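Local coordinates for pyroglutatmate porin OpdO (Pseudomonas aeruginosa, PDB 2Y0K), which probably forms a beta-barrel channel of the OprD porin family that lets small solutes cross the bacterial outer membrane, at residues A[19-24]-A[380-385]; A[127-132]-A[159-164]; A[265-270]-A[285-290]; A[316-321]-A[345-350]. One frame throughout, in Å; residues are numbered along the deposited sequence.

Interaction 1 (A[19-24]-A[380-385]); sequences RNFYFN and RLILSY. With C8E ((hydroxyethyloxy)tri(ethyloxy)octane), chain K.
The ring of F21 meets I382 at its edge. I382 CG1 lies in the ring plane, 3.3 Å from F21 CD1, and the two side chains leave the same face of the sheet as neighbours. One pair along, F23 and R380 are neighbours in the same way. Their flat groups stand nearly upright to each other, with ring and guanidinium planes 83° apart. R380 CG sits at the ring edge, 3.9 Å from F23 CD2, while F23 CE2 lies over one face of the guanidinium, toward its rim. The guanidinium itself is held from outside the pair, by a salt bridge from NE to E378. On the other face of the sheet the Y22 ring carries the alkyl tail of a bound detergent. Detergent C3 comes to 3.7 Å from Y22 CE1, and C6 lies over one ring face, offset toward the rim. Y22 OH bonds to D37.

These are the first and last strands of the barrel, 13-27 and 376-388. Their antiparallel pairing closes the cylinder of this porin. N20 with L383 and Y22 with L381 are the hydrogen-bonded pairs. N20 N reaches L383 O at 2.8 Å, and L381 N reaches Y22 O at 2.8 Å with an almost straight N-H...O angle of 177°. The outer face has N20, Y22, L381 and L383. R19, F21, F23, R380 and I382 point to the interior. N20 OD1 takes a hydrogen bond from W39 NE1, and N20 ND2 gives one to Q41 OE1, both on the next strand. R19 forms salt bridges with E17 and D127, and its NH1 bonds to L130 O.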
# COMPACT_ATOMS: atom_id res chain seq x y z
N ARG A 19 7.73 16.87 -2.81
CA ARG A 19 6.35 16.81 -2.34
C ARG A 19 6.05 17.92 -1.36
O ARG A 19 6.73 18.08 -0.34
CB ARG A 19 6.07 15.48 -1.65
CG ARG A 19 6.23 14.27 -2.53
CD ARG A 19 5.72 13.05 -1.78
NE ARG A 19 5.80 11.84 -2.58
CZ ARG A 19 5.78 10.62 -2.06
NH1 ARG A 19 5.71 10.46 -0.75
NH2 ARG A 19 5.85 9.56 -2.86
N ASN A 20 5.03 18.70 -1.67
CA ASN A 20 4.49 19.62 -0.70
C ASN A 20 3.13 19.07 -0.27
O ASN A 20 2.30 18.72 -1.10
CB ASN A 20 4.40 21.03 -1.27
CG ASN A 20 4.05 22.06 -0.22
OD1 ASN A 20 2.88 22.35 -0.00
ND2 ASN A 20 5.08 22.60 0.45
N PHE A 21 2.92 18.99 1.04
CA PHE A 21 1.86 18.18 1.58
C PHE A 21 1.12 18.87 2.72
O PHE A 21 1.70 19.21 3.75
CB PHE A 21 2.43 16.84 2.04
CG PHE A 21 1.42 15.91 2.64
CD1 PHE A 21 0.60 15.15 1.82
CD2 PHE A 21 1.29 15.77 4.01
CE1 PHE A 21 -0.34 14.28 2.36
CE2 PHE A 21 0.35 14.90 4.56
CZ PHE A 21 -0.46 14.16 3.73
N TYR A 22 -0.18 19.09 2.52
CA TYR A 22 -1.03 19.63 3.57
C TYR A 22 -2.06 18.60 3.96
O TYR A 22 -2.68 17.96 3.11
CB TYR A 22 -1.75 20.91 3.12
CG TYR A 22 -2.70 21.42 4.17
CD1 TYR A 22 -2.24 21.84 5.42
CD2 TYR A 22 -4.06 21.46 3.94
CE1 TYR A 22 -3.12 22.29 6.39
CE2 TYR A 22 -4.95 21.92 4.90
CZ TYR A 22 -4.47 22.33 6.12
OH TYR A 22 -5.35 22.78 7.07
N PHE A 23 -2.24 18.45 5.26
CA PHE A 23 -3.08 17.41 5.79
C PHE A 23 -3.93 17.95 6.94
O PHE A 23 -3.41 18.59 7.84
CB PHE A 23 -2.19 16.27 6.27
CG PHE A 23 -2.88 15.28 7.14
CD1 PHE A 23 -2.94 15.47 8.51
CD2 PHE A 23 -3.45 14.14 6.59
CE1 PHE A 23 -3.58 14.55 9.32
CE2 PHE A 23 -4.09 13.21 7.40
CZ PHE A 23 -4.15 13.42 8.76
N ASN A 24 -5.24 17.69 6.88
CA ASN A 24 -6.18 18.20 7.88
C ASN A 24 -7.14 17.14 8.43
O ASN A 24 -7.81 16.45 7.66
CB ASN A 24 -7.00 19.34 7.29
CG ASN A 24 -7.82 20.05 8.33
OD1 ASN A 24 -7.40 21.06 8.89
ND2 ASN A 24 -9.01 19.51 8.61
N ARG A 380 -6.57 15.91 2.35
CA ARG A 380 -5.17 15.84 1.98
C ARG A 380 -4.99 16.57 0.67
O ARG A 380 -5.73 16.33 -0.29
CB ARG A 380 -4.72 14.40 1.80
CG ARG A 380 -4.92 13.54 3.02
CD ARG A 380 -4.31 12.15 2.86
NE ARG A 380 -4.94 11.23 3.80
CZ ARG A 380 -4.36 10.14 4.30
NH1 ARG A 380 -3.12 9.82 3.95
NH2 ARG A 380 -5.04 9.38 5.16
N LEU A 381 -4.01 17.47 0.65
CA LEU A 381 -3.60 18.18 -0.56
C LEU A 381 -2.13 17.88 -0.81
O LEU A 381 -1.30 18.15 0.06
CB LEU A 381 -3.82 19.68 -0.40
CG LEU A 381 -3.55 20.58 -1.61
CD1 LEU A 381 -4.43 20.17 -2.76
CD2 LEU A 381 -3.78 22.05 -1.27
N ILE A 382 -1.81 17.31 -1.96
CA ILE A 382 -0.43 16.96 -2.28
C ILE A 382 0.00 17.56 -3.62
O ILE A 382 -0.58 17.28 -4.67
CB ILE A 382 -0.21 15.43 -2.30
CG1 ILE A 382 -0.85 14.76 -1.09
CG2 ILE A 382 1.29 15.10 -2.36
CD1 ILE A 382 -2.29 14.30 -1.31
N LEU A 383 1.02 18.41 -3.57
CA LEU A 383 1.64 18.95 -4.78
C LEU A 383 2.93 18.19 -4.99
O LEU A 383 3.77 18.13 -4.09
CB LEU A 383 1.92 20.44 -4.60
CG LEU A 383 2.53 21.19 -5.78
CD1 LEU A 383 1.50 21.31 -6.89
CD2 LEU A 383 3.03 22.57 -5.37
N SER A 384 3.09 17.58 -6.16
CA SER A 384 4.26 16.74 -6.40
C SER A 384 4.93 16.99 -7.74
O SER A 384 4.27 17.18 -8.76
CB SER A 384 3.85 15.28 -6.36
OG SER A 384 2.89 15.07 -7.37
N TYR A 385 6.25 16.95 -7.73
CA TYR A 385 7.03 17.13 -8.95
C TYR A 385 8.18 16.12 -9.00
O TYR A 385 8.96 16.02 -8.07
CB TYR A 385 7.55 18.57 -9.04
CG TYR A 385 8.32 18.84 -10.31
CD1 TYR A 385 7.66 19.05 -11.51
CD2 TYR A 385 9.72 18.86 -10.31
CE1 TYR A 385 8.37 19.28 -12.69
CE2 TYR A 385 10.44 19.09 -11.48
CZ TYR A 385 9.75 19.30 -12.67
OH TYR A 385 10.45 19.52 -13.84
C1 C8E K . -0.83 25.16 9.43
C2 C8E K . -0.98 26.22 8.32
C3 C8E K . -1.36 25.49 7.03
C4 C8E K . -1.87 26.43 5.94
C5 C8E K . -1.04 26.30 4.67
C6 C8E K . -1.66 25.33 3.66
C7 C8E K . -1.10 25.58 2.26
C8 C8E K . -1.73 24.66 1.21
O9 C8E K . -0.73 23.93 0.52
C10 C8E K . -0.56 24.37 -0.81

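Interaction 2 (A[127-132]-A[159-164]); sequences DTRLLP and KLNSSS
Two loops meet here inside the porin barrel. Residues 127-132 lead toward strand 134-136. Residues 159-164 follow on from strand 148-159 and make a type I beta turn from L160 to S163. R129 extends its chain along the turn, CG anti to the backbone N (chi1 -170°). This brings its guanidinium over S162. S162 CB lies over one face, toward the rim, 3.3 Å from R129 NH1. The charged end is gripped from elsewhere, by salt bridges from NE to D93 and from NH2 to E38.

The N161 side chain stands roughly perpendicular to that of R129, and R129 CB comes to 4.1 Å from N161 ND2. That amide nitrogen bonds to N126, just before 127-132. N161 CB also sits close to the backbone, 3.1 Å from L131 O.

K159 joins the loops by a direct bond. Its chain bends at chi2 and chi4, which brings NZ back to the loop backbone. NZ also bonds to Y95 OH. At the start of the turn L160 O takes two donors, K159 NZ and S163 N, from opposite faces of its carbonyl plane. Across the contact, K159 NZ donates to P132 O at 2.8 Å, tilted 19° from the carbonyl plane.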
# COMPACT_ATOMS: atom_id res chain seq x y z
N ASP A 127 2.78 4.49 1.21
CA ASP A 127 3.31 5.76 0.75
C ASP A 127 2.19 6.75 0.43
O ASP A 127 2.09 7.23 -0.70
CB ASP A 127 4.21 5.57 -0.48
CG ASP A 127 5.03 6.83 -0.82
OD1 ASP A 127 5.19 7.72 0.06
OD2 ASP A 127 5.53 6.93 -1.96
N THR A 128 1.35 7.05 1.42
CA THR A 128 0.23 7.96 1.20
C THR A 128 0.34 9.22 2.06
O THR A 128 -0.64 9.97 2.21
CB THR A 128 -1.15 7.30 1.51
OG1 THR A 128 -1.14 6.72 2.82
CG2 THR A 128 -1.49 6.22 0.47
N ARG A 129 1.52 9.42 2.63
CA ARG A 129 1.80 10.61 3.42
C ARG A 129 2.91 11.44 2.75
O ARG A 129 2.93 11.56 1.53
CB ARG A 129 2.13 10.24 4.88
CG ARG A 129 2.19 11.45 5.83
CD ARG A 129 2.03 11.06 7.30
NE ARG A 129 2.37 12.18 8.19
CZ ARG A 129 2.36 12.11 9.51
NH1 ARG A 129 2.04 10.98 10.13
NH2 ARG A 129 2.68 13.19 10.22
N LEU A 130 3.84 12.00 3.52
CA LEU A 130 4.87 12.85 2.92
C LEU A 130 6.02 12.01 2.39
O LEU A 130 6.44 12.16 1.24
CB LEU A 130 5.40 13.87 3.94
CG LEU A 130 6.47 14.84 3.41
CD1 LEU A 130 5.89 15.89 2.45
CD2 LEU A 130 7.22 15.49 4.57
N LEU A 131 6.51 11.13 3.25
CA LEU A 131 7.62 10.24 2.94
C LEU A 131 7.17 8.80 3.19
O LEU A 131 6.35 8.55 4.07
CB LEU A 131 8.82 10.59 3.83
CG LEU A 131 9.36 12.01 3.71
CD1 LEU A 131 10.40 12.29 4.80
CD2 LEU A 131 9.96 12.26 2.32
N PRO A 132 7.70 7.85 2.41
CA PRO A 132 7.27 6.44 2.45
C PRO A 132 7.71 5.66 3.69
O PRO A 132 8.76 5.93 4.28
CB PRO A 132 7.95 5.84 1.21
CG PRO A 132 9.12 6.76 0.94
CD PRO A 132 8.64 8.12 1.30
N LYS A 159 10.05 1.14 9.54
CA LYS A 159 10.23 2.56 9.70
C LYS A 159 8.98 3.25 9.22
O LYS A 159 8.75 3.40 8.01
CB LYS A 159 11.45 3.05 8.92
CG LYS A 159 11.50 4.56 8.73
CD LYS A 159 12.10 4.90 7.38
CE LYS A 159 11.60 6.23 6.86
NZ LYS A 159 10.13 6.25 6.66
N LEU A 160 8.15 3.67 10.17
CA LEU A 160 6.92 4.38 9.90
C LEU A 160 7.15 5.52 8.92
O LEU A 160 8.21 6.16 8.92
CB LEU A 160 6.33 4.92 11.20
CG LEU A 160 5.38 4.01 11.95
CD1 LEU A 160 5.68 2.54 11.68
CD2 LEU A 160 5.42 4.33 13.46
N ASN A 161 6.15 5.78 8.08
CA ASN A 161 6.24 6.82 7.07
C ASN A 161 6.66 8.19 7.62
O ASN A 161 7.42 8.90 6.98
CB ASN A 161 4.92 6.93 6.28
CG ASN A 161 3.69 6.97 7.19
OD1 ASN A 161 3.75 7.40 8.35
ND2 ASN A 161 2.55 6.53 6.65
N SER A 162 6.20 8.52 8.83
CA SER A 162 6.45 9.83 9.42
C SER A 162 7.72 9.92 10.28
O SER A 162 8.03 11.00 10.79
CB SER A 162 5.26 10.27 10.28
OG SER A 162 5.20 9.49 11.46
N SER A 163 8.44 8.81 10.45
CA SER A 163 9.65 8.84 11.28
C SER A 163 10.93 8.36 10.58
O SER A 163 10.89 7.77 9.49
CB SER A 163 9.44 8.09 12.61
OG SER A 163 8.93 6.79 12.40
N SER A 164 12.06 8.63 11.21
CA SER A 164 13.36 8.33 10.62
C SER A 164 13.91 7.00 11.09
O SER A 164 14.79 6.43 10.44
CB SER A 164 14.37 9.44 10.97
OG SER A 164 14.50 9.60 12.37

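Interaction 3 (A[265-270]-A[285-290]); sequences GYQRIS and LVNFIQ. With C8E ((hydroxyethyloxy)tri(ethyloxy)octane), chain F.
G265, midway along strand 260-270, lies beside the N287 amide, with G265 CA 4.1 Å from N287 ND2. The Y266 side chain leaves the backbone on the side away from the loop. One ring face carries a bound detergent: C16 lies over the ring centre, and C14 comes to 3.5 Å from Y266 CD2. The Y266 backbone still meets the loop, as Y266 O is 3.7 Å from V286 CG2.

Q267 makes the main contact. CG is anti to the backbone N (chi1 -173°), and the extended chain reaches the type I turn from L285 to F288. N287 N donates to Q267 OE1 at 3.0 Å, from above the amide carbonyl plane (47° out of it). L285 CB lies 3.2 Å from Q267 OE1, and the L285 side chain stands across the Q267 chain. N287 runs antiparallel alongside Q267, and N287 OD1 comes to 3.3 Å from Q267 CB. Q267 NE2 bonds to the backbone oxygens of D293 and F294. I269 CD1 ends the contact against L285 CD2, at 4.5 Å.

Strand 260-270 pairs with strands 245-257 and 300-309 in the barrel wall. The loop 285-290 folds against its inner face, and N287 OD1 bonds to S301 of strand 300-309.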
# COMPACT_ATOMS: atom_id res chain seq x y z
N GLY A 265 -17.57 -3.58 -4.50
CA GLY A 265 -16.79 -4.43 -3.63
C GLY A 265 -17.59 -4.99 -2.48
O GLY A 265 -18.50 -4.33 -1.94
N TYR A 266 -17.26 -6.21 -2.09
CA TYR A 266 -17.87 -6.81 -0.92
C TYR A 266 -16.80 -7.41 -0.02
O TYR A 266 -15.91 -8.12 -0.50
CB TYR A 266 -18.91 -7.86 -1.32
CG TYR A 266 -19.48 -8.58 -0.11
CD1 TYR A 266 -20.50 -8.01 0.63
CD2 TYR A 266 -18.97 -9.80 0.29
CE1 TYR A 266 -21.02 -8.65 1.75
CE2 TYR A 266 -19.47 -10.46 1.40
CZ TYR A 266 -20.49 -9.88 2.12
OH TYR A 266 -20.99 -10.54 3.23
N GLN A 267 -16.92 -7.16 1.28
CA GLN A 267 -15.94 -7.62 2.27
C GLN A 267 -16.62 -8.12 3.55
O GLN A 267 -17.59 -7.54 4.04
CB GLN A 267 -14.98 -6.48 2.58
CG GLN A 267 -13.78 -6.81 3.47
CD GLN A 267 -12.69 -5.73 3.39
OE1 GLN A 267 -11.95 -5.66 2.40
NE2 GLN A 267 -12.60 -4.87 4.42
N ARG A 268 -16.10 -9.22 4.10
CA ARG A 268 -16.64 -9.77 5.33
C ARG A 268 -15.52 -10.30 6.19
O ARG A 268 -14.72 -11.14 5.78
CB ARG A 268 -17.68 -10.87 5.03
CG ARG A 268 -18.15 -11.73 6.25
CD ARG A 268 -18.75 -10.91 7.40
NE ARG A 268 -19.92 -11.59 7.99
CZ ARG A 268 -19.98 -12.14 9.20
NH1 ARG A 268 -18.94 -12.11 10.03
NH2 ARG A 268 -21.11 -12.73 9.60
N ILE A 269 -15.44 -9.77 7.40
CA ILE A 269 -14.40 -10.16 8.34
C ILE A 269 -15.07 -11.07 9.39
O ILE A 269 -16.19 -10.79 9.82
CB ILE A 269 -13.70 -8.90 8.95
CG1 ILE A 269 -12.51 -8.43 8.09
CG2 ILE A 269 -13.14 -9.21 10.31
CD1 ILE A 269 -12.81 -8.08 6.65
N SER A 270 -14.41 -12.16 9.77
CA SER A 270 -14.99 -13.19 10.64
C SER A 270 -14.03 -13.65 11.74
O SER A 270 -12.82 -13.44 11.67
CB SER A 270 -15.40 -14.42 9.83
OG SER A 270 -16.64 -14.22 9.20
N LEU A 285 -7.01 -5.49 1.83
CA LEU A 285 -8.45 -5.66 1.92
C LEU A 285 -9.11 -4.90 0.77
O LEU A 285 -8.73 -3.76 0.48
CB LEU A 285 -8.94 -5.10 3.26
CG LEU A 285 -8.42 -5.86 4.49
CD1 LEU A 285 -8.81 -5.13 5.78
CD2 LEU A 285 -8.97 -7.28 4.48
N VAL A 286 -10.08 -5.50 0.09
CA VAL A 286 -10.67 -4.80 -1.06
C VAL A 286 -11.39 -3.49 -0.70
O VAL A 286 -11.54 -2.63 -1.55
CB VAL A 286 -11.61 -5.68 -1.90
CG1 VAL A 286 -10.90 -6.96 -2.34
CG2 VAL A 286 -12.90 -5.99 -1.15
N ASN A 287 -11.84 -3.36 0.55
CA ASN A 287 -12.54 -2.15 1.00
C ASN A 287 -11.68 -1.25 1.89
O ASN A 287 -12.19 -0.42 2.63
CB ASN A 287 -13.86 -2.50 1.69
CG ASN A 287 -14.91 -3.03 0.73
OD1 ASN A 287 -15.92 -3.62 1.14
ND2 ASN A 287 -14.68 -2.83 -0.56
N PHE A 288 -10.36 -1.43 1.81
CA PHE A 288 -9.41 -0.53 2.44
C PHE A 288 -9.37 0.75 1.61
O PHE A 288 -9.11 0.71 0.42
CB PHE A 288 -8.02 -1.19 2.49
CG PHE A 288 -6.90 -0.24 2.86
CD1 PHE A 288 -6.93 0.47 4.06
CD2 PHE A 288 -5.80 -0.10 2.02
CE1 PHE A 288 -5.88 1.33 4.40
CE2 PHE A 288 -4.75 0.76 2.35
CZ PHE A 288 -4.78 1.48 3.53
N ILE A 289 -9.68 1.88 2.23
CA ILE A 289 -9.74 3.13 1.47
C ILE A 289 -8.96 4.23 2.19
O ILE A 289 -8.01 3.93 2.93
CB ILE A 289 -11.19 3.52 1.16
CG1 ILE A 289 -12.00 3.67 2.46
CG2 ILE A 289 -11.84 2.48 0.26
CD1 ILE A 289 -13.39 4.15 2.20
N GLN A 290 -9.34 5.50 1.99
CA GLN A 290 -8.49 6.61 2.46
C GLN A 290 -8.16 6.54 3.95
O GLN A 290 -7.01 6.73 4.34
CB GLN A 290 -9.07 8.00 2.12
CG GLN A 290 -8.19 9.17 2.58
CD GLN A 290 -8.67 10.54 2.07
OE1 GLN A 290 -9.32 10.63 1.04
NE2 GLN A 290 -8.34 11.59 2.80
O9 C8E F . -18.67 -14.31 -6.00
C10 C8E F . -18.56 -12.99 -5.49
C11 C8E F . -19.25 -12.89 -4.13
O12 C8E F . -19.42 -11.53 -3.79
C13 C8E F . -20.69 -11.26 -3.25
C14 C8E F . -20.79 -11.91 -1.87
O15 C8E F . -22.14 -11.91 -1.43
C16 C8E F . -22.54 -10.68 -0.87
C17 C8E F . -23.50 -10.94 0.29

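Interaction 4 (A[316-321]-A[345-350]); sequences PGLSFM and TDLGYV. With C8E ((hydroxyethyloxy)tri(ethyloxy)octane), chain J.
Y349 packs against L318 and a bound detergent. Y349 CB lies 4.0 Å from detergent C4. CG anti to the backbone N (chi1 -170°) lays the ring along the strand pair. Y349 CD1 meets L318 CB at 3.9 Å, with that carbon at the ring edge. Y349 CE1 lies 3.3 Å from detergent O9, which sits over one ring face toward the rim. At the tip, OH touches detergent C13. A water that donates to P316 O lies unusually close to Y349 OH, so that link is doubtful.

Beyond the tyrosine, L318 CD1 meets L347 CD1 at 4.1 Å, and F320 CE1 meets T345 CG2 at 3.5 Å. On the other face, M321 lies next to D346. Bends at chi2 (-82°) and chi3 (-65°) fold M321 CE back onto the carboxylate, 3.4 Å from D346 CG. S319 OG shares a second water with D346 O, whose bond to it is weak.

Five backbone bonds tie the strands. V350 N donates to G317 O at 2.9 Å, from above the carbonyl plane, where the first strand begins. The detergent face carries L318, F320, L347 and Y349. Strands 318-332 and 335-350 form an antiparallel beta hairpin, the repeating unit of a porin barrel with an apolar outer belt.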
# COMPACT_ATOMS: atom_id res chain seq x y z
N PRO A 316 -6.46 15.87 -20.78
CA PRO A 316 -5.52 14.88 -20.25
C PRO A 316 -4.88 15.42 -18.98
O PRO A 316 -4.54 16.60 -18.91
CB PRO A 316 -4.46 14.76 -21.37
CG PRO A 316 -5.09 15.36 -22.58
CD PRO A 316 -6.03 16.41 -22.08
N GLY A 317 -4.73 14.57 -17.98
CA GLY A 317 -4.12 15.00 -16.75
C GLY A 317 -5.12 15.26 -15.64
O GLY A 317 -4.76 15.27 -14.47
N LEU A 318 -6.38 15.49 -16.01
CA LEU A 318 -7.43 15.69 -15.02
C LEU A 318 -8.05 14.36 -14.63
O LEU A 318 -8.42 13.57 -15.50
CB LEU A 318 -8.51 16.63 -15.57
CG LEU A 318 -9.69 16.97 -14.66
CD1 LEU A 318 -9.24 17.44 -13.28
CD2 LEU A 318 -10.55 18.04 -15.32
N SER A 319 -8.16 14.09 -13.34
CA SER A 319 -8.80 12.84 -12.91
C SER A 319 -9.77 13.08 -11.77
O SER A 319 -9.62 14.03 -10.99
CB SER A 319 -7.76 11.81 -12.48
OG SER A 319 -6.87 12.35 -11.52
N PHE A 320 -10.77 12.22 -11.68
CA PHE A 320 -11.74 12.28 -10.60
C PHE A 320 -12.08 10.88 -10.16
O PHE A 320 -12.25 9.97 -10.99
CB PHE A 320 -13.00 13.03 -11.04
CG PHE A 320 -14.15 12.90 -10.09
CD1 PHE A 320 -14.31 13.80 -9.04
CD2 PHE A 320 -15.09 11.90 -10.25
CE1 PHE A 320 -15.37 13.68 -8.17
CE2 PHE A 320 -16.16 11.79 -9.38
CZ PHE A 320 -16.31 12.68 -8.34
N MET A 321 -12.17 10.70 -8.85
CA MET A 321 -12.56 9.43 -8.27
C MET A 321 -13.50 9.69 -7.09
O MET A 321 -13.30 10.61 -6.30
CB MET A 321 -11.33 8.66 -7.81
CG MET A 321 -11.62 7.26 -7.26
SD MET A 321 -12.16 7.24 -5.54
CE MET A 321 -10.70 7.84 -4.69
N THR A 345 -13.38 11.34 -1.94
CA THR A 345 -13.34 11.95 -3.26
C THR A 345 -11.92 12.41 -3.60
O THR A 345 -11.30 13.13 -2.81
CB THR A 345 -14.33 13.13 -3.35
OG1 THR A 345 -15.61 12.71 -2.87
CG2 THR A 345 -14.46 13.64 -4.78
N ASP A 346 -11.40 11.96 -4.74
CA ASP A 346 -10.09 12.40 -5.24
C ASP A 346 -10.25 13.27 -6.49
O ASP A 346 -10.84 12.84 -7.50
CB ASP A 346 -9.20 11.21 -5.61
CG ASP A 346 -8.61 10.52 -4.40
OD1 ASP A 346 -9.11 10.70 -3.27
OD2 ASP A 346 -7.64 9.76 -4.59
N LEU A 347 -9.71 14.48 -6.43
CA LEU A 347 -9.67 15.37 -7.58
C LEU A 347 -8.20 15.72 -7.86
O LEU A 347 -7.49 16.22 -6.98
CB LEU A 347 -10.48 16.63 -7.29
CG LEU A 347 -10.57 17.70 -8.39
CD1 LEU A 347 -11.13 17.13 -9.69
CD2 LEU A 347 -11.44 18.85 -7.92
N GLY A 348 -7.74 15.45 -9.07
CA GLY A 348 -6.34 15.64 -9.37
C GLY A 348 -6.04 16.17 -10.76
O GLY A 348 -6.74 15.86 -11.73
N TYR A 349 -4.98 16.97 -10.85
CA TYR A 349 -4.51 17.46 -12.14
C TYR A 349 -2.99 17.35 -12.30
O TYR A 349 -2.23 17.77 -11.43
CB TYR A 349 -4.93 18.91 -12.37
CG TYR A 349 -4.64 19.32 -13.80
CD1 TYR A 349 -5.46 18.87 -14.83
CD2 TYR A 349 -3.54 20.09 -14.12
CE1 TYR A 349 -5.21 19.21 -16.14
CE2 TYR A 349 -3.27 20.44 -15.45
CZ TYR A 349 -4.11 19.99 -16.45
OH TYR A 349 -3.89 20.32 -17.76
N VAL A 350 -2.57 16.80 -13.44
CA VAL A 350 -1.16 16.82 -13.80
C VAL A 350 -0.91 17.75 -15.00
O VAL A 350 -1.49 17.57 -16.06
CB VAL A 350 -0.62 15.39 -14.10
CG1 VAL A 350 0.84 15.46 -14.54
CG2 VAL A 350 -0.74 14.51 -12.87
C1 C8E J . -7.22 20.03 -7.44
C2 C8E J . -7.37 19.86 -8.95
C3 C8E J . -8.04 21.08 -9.58
C4 C8E J . -8.12 20.98 -11.11
C5 C8E J . -9.33 21.75 -11.65
C6 C8E J . -9.93 21.11 -12.91
C7 C8E J . -9.43 21.77 -14.20
C8 C8E J . -7.91 21.78 -14.31
O9 C8E J . -7.49 21.49 -15.64
C10 C8E J . -7.20 22.62 -16.42
C11 C8E J . -6.88 22.19 -17.85
O12 C8E J . -6.49 23.31 -18.64
C13 C8E J . -5.11 23.31 -18.94
O HOH W 1 -5.12 19.09 -19.62
O HOH W 2 -8.47 11.67 -8.99

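Interactions 1 and 4 are strand pairs in the barrel wall. Regular backbone bonds hold them, and each has bound detergent against its outer face. Interaction 1 joins the two ends of the chain, while interaction 4 lies within one hairpin. Interactions 2 and 3 involve loops folded inward, and there polar side chains do the joining: a lysine amine to a backbone oxygen in 2, a glutamine oxygen to a backbone N-H in 3. Interaction 3 is the most buried; the other three are partly buried. Interactions 1 and 2 touch directly at L130, whose O takes the R19 hydrogen bond and whose side chain packs on F21. R380 of interaction 1 also approaches Q290 of interaction 3.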